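Local coordinates for protein 2-nitropropane dioxygenase (Streptomyces ansochromogenes, PDB 3BW2) that probably uses FMN and molecular oxygen to denitrify alkyl nitronates oxidatively, with propionate 3-nitronate as the presumed physiological substrate, at residues A42-I54 with D109-V123. Residues are numbered along the deposited sequence; the frame is centred on the assembly and turned at random.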
loop_
_atom_site.group_PDB
_atom_site.type_symbol
_atom_site.label_atom_id
_atom_site.label_comp_id
_atom_site.label_asym_id
_atom_site.label_seq_id
_atom_site.Cartn_x
_atom_site.Cartn_y
_atom_site.Cartn_z
ATOM N N ALA A 42 -8.034 -19.074 -16.693
ATOM C CA ALA A 42 -9.243 -19.790 -17.097
ATOM C C ALA A 42 -10.489 -18.946 -16.807
ATOM O O ALA A 42 -11.609 -19.317 -17.167
ATOM C CB ALA A 42 -9.321 -21.137 -16.369
ATOM N N GLY A 43 -10.280 -17.805 -16.152
ATOM C CA GLY A 43 -11.384 -16.922 -15.822
ATOM C C GLY A 43 -12.174 -16.472 -17.037
ATOM O O GLY A 43 -11.610 -15.991 -18.018
ATOM N N TYR A 44 -13.490 -16.642 -16.959
ATOM C CA TYR A 44 -14.420 -16.272 -18.023
ATOM C C TYR A 44 -14.397 -17.174 -19.259
ATOM O O TYR A 44 -15.159 -16.945 -20.197
ATOM C CB TYR A 44 -14.206 -14.806 -18.434
ATOM C CG TYR A 44 -14.270 -13.844 -17.264
ATOM C CD1 TYR A 44 -15.336 -13.886 -16.362
ATOM C CD2 TYR A 44 -13.261 -12.912 -17.044
ATOM C CE1 TYR A 44 -15.391 -13.027 -15.270
ATOM C CE2 TYR A 44 -13.304 -12.040 -15.948
ATOM C CZ TYR A 44 -14.372 -12.106 -15.066
ATOM O OH TYR A 44 -14.426 -11.259 -13.978
ATOM N N LYS A 45 -13.531 -18.186 -19.277
ATOM C CA LYS A 45 -13.490 -19.106 -20.418
ATOM C C LYS A 45 -14.305 -20.345 -20.077
ATOM O O LYS A 45 -14.666 -20.550 -18.921
ATOM C CB LYS A 45 -12.058 -19.554 -20.732
ATOM C CG LYS A 45 -11.067 -18.439 -21.029
ATOM C CD LYS A 45 -9.901 -18.970 -21.854
ATOM C CE LYS A 45 -8.586 -18.281 -21.512
ATOM N NZ LYS A 45 -8.651 -16.792 -21.504
ATOM N N THR A 46 -14.607 -21.162 -21.081
ATOM C CA THR A 46 -15.338 -22.402 -20.850
ATOM C C THR A 46 -14.256 -23.411 -20.504
ATOM O O THR A 46 -13.071 -23.153 -20.734
ATOM C CB THR A 46 -16.063 -22.916 -22.120
ATOM O OG1 THR A 46 -15.100 -23.143 -23.158
ATOM C CG2 THR A 46 -17.104 -21.914 -22.597
ATOM N N ALA A 47 -14.647 -24.550 -19.948
ATOM C CA ALA A 47 -13.675 -25.577 -19.596
ATOM C C ALA A 47 -12.921 -26.002 -20.853
ATOM O O ALA A 47 -11.731 -26.336 -20.800
ATOM C CB ALA A 47 -14.380 -26.779 -18.973
ATOM N N ASP A 48 -13.614 -25.988 -21.987
ATOM C CA ASP A 48 -12.993 -26.368 -23.249
ATOM C C ASP A 48 -11.971 -25.333 -23.693
ATOM O O ASP A 48 -10.882 -25.682 -24.147
ATOM C CB ASP A 48 -14.042 -26.532 -24.347
ATOM C CG ASP A 48 -13.425 -26.910 -25.683
ATOM O OD1 ASP A 48 -12.771 -27.972 -25.756
ATOM O OD2 ASP A 48 -13.586 -26.141 -26.657
ATOM N N GLY A 49 -12.332 -24.059 -23.573
ATOM C CA GLY A 49 -11.418 -22.998 -23.959
ATOM C C GLY A 49 -10.140 -23.107 -23.153
ATOM O O GLY A 49 -9.040 -23.010 -23.690
ATOM N N MET A 50 -10.293 -23.314 -21.851
ATOM C CA MET A 50 -9.151 -23.460 -20.966
ATOM C C MET A 50 -8.317 -24.656 -21.416
ATOM O O MET A 50 -7.096 -24.569 -21.536
ATOM C CB MET A 50 -9.624 -23.690 -19.528
ATOM C CG MET A 50 -8.502 -24.001 -18.539
ATOM S SD MET A 50 -9.127 -24.564 -16.937
ATOM C CE MET A 50 -9.115 -26.329 -17.183
ATOM N N TYR A 51 -8.985 -25.775 -21.678
ATOM C CA TYR A 51 -8.280 -26.981 -22.085
ATOM C C TYR A 51 -7.465 -26.798 -23.361
ATOM O O TYR A 51 -6.352 -27.308 -23.460
ATOM C CB TYR A 51 -9.262 -28.144 -22.249
ATOM C CG TYR A 51 -8.589 -29.502 -22.264
ATOM C CD1 TYR A 51 -7.462 -29.752 -21.479
ATOM C CD2 TYR A 51 -9.111 -30.551 -23.017
ATOM C CE1 TYR A 51 -6.869 -31.017 -21.440
ATOM C CE2 TYR A 51 -8.528 -31.824 -22.986
ATOM C CZ TYR A 51 -7.410 -32.050 -22.194
ATOM O OH TYR A 51 -6.843 -33.309 -22.144
ATOM N N GLN A 52 -8.010 -26.068 -24.331
ATOM C CA GLN A 52 -7.293 -25.838 -25.579
ATOM C C GLN A 52 -6.007 -25.054 -25.337
ATOM O O GLN A 52 -4.981 -25.333 -25.959
ATOM C CB GLN A 52 -8.173 -25.088 -26.585
ATOM C CG GLN A 52 -9.453 -25.822 -26.961
ATOM C CD GLN A 52 -9.204 -27.274 -27.328
ATOM O OE1 GLN A 52 -8.393 -27.575 -28.203
ATOM N NE2 GLN A 52 -9.905 -28.186 -26.657
ATOM N N GLU A 53 -6.050 -24.071 -24.442
ATOM C CA GLU A 53 -4.849 -23.290 -24.160
ATOM C C GLU A 53 -3.807 -24.154 -23.457
ATOM O O GLU A 53 -2.611 -24.050 -23.731
ATOM C CB GLU A 53 -5.175 -22.070 -23.298
ATOM C CG GLU A 53 -5.988 -20.996 -23.999
ATOM C CD GLU A 53 -5.833 -19.643 -23.330
ATOM O OE1 GLU A 53 -5.850 -19.593 -22.081
ATOM O OE2 GLU A 53 -5.701 -18.631 -24.053
ATOM N N ILE A 54 -4.260 -25.006 -22.545
ATOM C CA ILE A 54 -3.347 -25.891 -21.833
ATOM C C ILE A 54 -2.599 -26.765 -22.837
ATOM O O ILE A 54 -1.378 -26.908 -22.763
ATOM C CB ILE A 54 -4.110 -26.785 -20.825
ATOM C CG1 ILE A 54 -4.623 -25.926 -19.664
ATOM C CG2 ILE A 54 -3.200 -27.891 -20.304
ATOM C CD1 ILE A 54 -5.545 -26.655 -18.705
ATOM N N ASP A 109 -18.722 -19.957 -13.379
ATOM C CA ASP A 109 -17.634 -19.826 -14.344
ATOM C C ASP A 109 -17.029 -21.175 -14.750
ATOM O O ASP A 109 -15.813 -21.296 -14.928
ATOM C CB ASP A 109 -16.543 -18.900 -13.784
ATOM C CG ASP A 109 -15.591 -18.399 -14.862
ATOM O OD1 ASP A 109 -16.078 -17.982 -15.930
ATOM O OD2 ASP A 109 -14.359 -18.409 -14.645
ATOM N N GLY A 110 -17.885 -22.185 -14.887
ATOM C CA GLY A 110 -17.441 -23.512 -15.290
ATOM C C GLY A 110 -16.541 -24.233 -14.306
ATOM O O GLY A 110 -15.821 -25.158 -14.678
ATOM N N TYR A 111 -16.587 -23.816 -13.047
ATOM C CA TYR A 111 -15.768 -24.406 -11.990
ATOM C C TYR A 111 -15.710 -25.940 -11.994
ATOM O O TYR A 111 -14.627 -26.528 -12.037
ATOM C CB TYR A 111 -16.292 -23.931 -10.638
ATOM C CG TYR A 111 -15.416 -24.284 -9.464
ATOM C CD1 TYR A 111 -14.152 -23.715 -9.318
ATOM C CD2 TYR A 111 -15.872 -25.149 -8.466
ATOM C CE1 TYR A 111 -13.364 -23.989 -8.201
ATOM C CE2 TYR A 111 -15.093 -25.431 -7.346
ATOM C CZ TYR A 111 -13.843 -24.845 -7.218
ATOM O OH TYR A 111 -13.081 -25.095 -6.096
ATOM N N ASP A 112 -16.871 -26.585 -11.939
ATOM C CA ASP A 112 -16.924 -28.047 -11.913
ATOM C C ASP A 112 -16.285 -28.696 -13.132
ATOM O O ASP A 112 -15.515 -29.646 -13.001
ATOM C CB ASP A 112 -18.372 -28.541 -11.776
ATOM C CG ASP A 112 -18.991 -28.175 -10.436
ATOM O OD1 ASP A 112 -18.234 -27.863 -9.498
ATOM O OD2 ASP A 112 -20.233 -28.213 -10.316
ATOM N N ALA A 113 -16.605 -28.187 -14.316
ATOM C CA ALA A 113 -16.055 -28.734 -15.552
ATOM C C ALA A 113 -14.553 -28.477 -15.655
ATOM O O ALA A 113 -13.798 -29.317 -16.159
ATOM C CB ALA A 113 -16.775 -28.131 -16.751
ATOM N N LYS A 114 -14.114 -27.317 -15.176
ATOM C CA LYS A 114 -12.694 -26.990 -15.226
ATOM C C LYS A 114 -11.902 -27.890 -14.283
ATOM O O LYS A 114 -10.815 -28.351 -14.628
ATOM C CB LYS A 114 -12.485 -25.508 -14.893
ATOM C CG LYS A 114 -13.005 -24.592 -16.000
ATOM C CD LYS A 114 -12.954 -23.114 -15.630
ATOM C CE LYS A 114 -13.493 -22.265 -16.777
ATOM N NZ LYS A 114 -13.685 -20.837 -16.398
ATOM N N LEU A 115 -12.454 -28.155 -13.099
ATOM C CA LEU A 115 -11.787 -29.029 -12.136
ATOM C C LEU A 115 -11.667 -30.437 -12.709
ATOM O O LEU A 115 -10.670 -31.127 -12.489
ATOM C CB LEU A 115 -12.564 -29.089 -10.816
ATOM C CG LEU A 115 -12.447 -27.896 -9.865
ATOM C CD1 LEU A 115 -13.239 -28.177 -8.596
ATOM C CD2 LEU A 115 -10.981 -27.652 -9.520
ATOM N N ALA A 116 -12.692 -30.860 -13.440
ATOM C CA ALA A 116 -12.689 -32.186 -14.050
ATOM C C ALA A 116 -11.509 -32.274 -15.016
ATOM O O ALA A 116 -10.781 -33.270 -15.048
ATOM C CB ALA A 116 -14.004 -32.423 -14.790
ATOM N N VAL A 117 -11.316 -31.217 -15.796
ATOM C CA VAL A 117 -10.218 -31.173 -16.751
ATOM C C VAL A 117 -8.859 -31.178 -16.049
ATOM O O VAL A 117 -7.960 -31.938 -16.413
ATOM C CB VAL A 117 -10.313 -29.914 -17.645
ATOM C CG1 VAL A 117 -9.025 -29.731 -18.435
ATOM C CG2 VAL A 117 -11.495 -30.045 -18.598
ATOM N N LEU A 118 -8.718 -30.328 -15.036
ATOM C CA LEU A 118 -7.463 -30.216 -14.295
ATOM C C LEU A 118 -7.111 -31.476 -13.509
ATOM O O LEU A 118 -5.939 -31.737 -13.232
ATOM C CB LEU A 118 -7.526 -29.004 -13.362
ATOM C CG LEU A 118 -7.640 -27.680 -14.130
ATOM C CD1 LEU A 118 -8.031 -26.546 -13.193
ATOM C CD2 LEU A 118 -6.311 -27.392 -14.823
ATOM N N LEU A 119 -8.125 -32.256 -13.151
ATOM C CA LEU A 119 -7.892 -33.489 -12.410
ATOM C C LEU A 119 -7.671 -34.665 -13.355
ATOM O O LEU A 119 -6.942 -35.600 -13.033
ATOM C CB LEU A 119 -9.068 -33.785 -11.477
ATOM C CG LEU A 119 -9.134 -32.917 -10.219
ATOM C CD1 LEU A 119 -10.447 -33.160 -9.486
ATOM C CD2 LEU A 119 -7.937 -33.235 -9.318
ATOM N N ASP A 120 -8.291 -34.616 -14.529
ATOM C CA ASP A 120 -8.138 -35.698 -15.491
ATOM C C ASP A 120 -6.812 -35.618 -16.251
ATOM O O ASP A 120 -6.269 -36.640 -16.680
ATOM C CB ASP A 120 -9.304 -35.689 -16.477
ATOM C CG ASP A 120 -9.230 -36.828 -17.467
ATOM O OD1 ASP A 120 -9.272 -38.000 -17.028
ATOM O OD2 ASP A 120 -9.125 -36.555 -18.681
ATOM N N ASP A 121 -6.295 -34.401 -16.411
ATOM C CA ASP A 121 -5.034 -34.175 -17.114
ATOM C C ASP A 121 -4.268 -33.095 -16.337
ATOM O O ASP A 121 -4.076 -31.982 -16.825
ATOM C CB ASP A 121 -5.329 -33.697 -18.537
ATOM C CG ASP A 121 -4.137 -33.830 -19.459
ATOM O OD1 ASP A 121 -3.027 -34.114 -18.965
ATOM O OD2 ASP A 121 -4.315 -33.643 -20.682
ATOM N N PRO A 122 -3.799 -33.430 -15.124
ATOM C CA PRO A 122 -3.062 -32.543 -14.218
ATOM C C PRO A 122 -2.027 -31.589 -14.813
ATOM O O PRO A 122 -1.266 -31.948 -15.714
ATOM C CB PRO A 122 -2.422 -33.512 -13.229
ATOM C CG PRO A 122 -3.394 -34.641 -13.185
ATOM C CD PRO A 122 -3.727 -34.822 -14.646
ATOM N N VAL A 123 -2.018 -30.363 -14.296
ATOM C CA VAL A 123 -1.051 -29.357 -14.715
ATOM C C VAL A 123 -0.152 -29.150 -13.496
ATOM O O VAL A 123 -0.517 -29.517 -12.377
ATOM C CB VAL A 123 -1.732 -28.030 -15.117
ATOM C CG1 VAL A 123 -2.688 -28.280 -16.283
ATOM C CG2 VAL A 123 -2.461 -27.424 -13.929
#
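With CG anti to the carbonyl carbon (chi1 -70°) and every later torsion near 180°, Lys114 runs fully extended past Ala47 and carries NZ into the turn 42-45. There NZ donates to Ala42 O and Lys45 O, 2.7 Å from each, and also to Asp109 O beside it, while a salt bridge to Asp109 OD2 probably offsets the charge of this buried amine. Ala42 O is gripped twice, since Lys114 NZ approaches on one side of the carbonyl plane and Lys45 N on the other. The carboxylate of Asp109 in turn receives Tyr44 N on the syn lone pair of OD2 (3.0 Å), which fastens the turn where Gly43 lies about 5 Å from the bound FMN at nearest approach. In this TIM barrel the turn follows strand 38-41 and leads into helix 47-60, whose 47-54 part runs in the same general direction as helix 111-120, the axes 9.3 Å apart at closest approach and crossing at -29°. Ala47 CB meets Ala113 CB at 3.5 Å, whereas Met50, bent at chi3, sets CE against Val117 CG1 and Leu118 CG. Farther along, Val117 CG1 lies 3.4 Å from Tyr51 CD1, and Tyr51 OH donates to the anti lone pair of Asp121 OD2 (2.9 Å), an oxygen that also forms a salt bridge with Arg58.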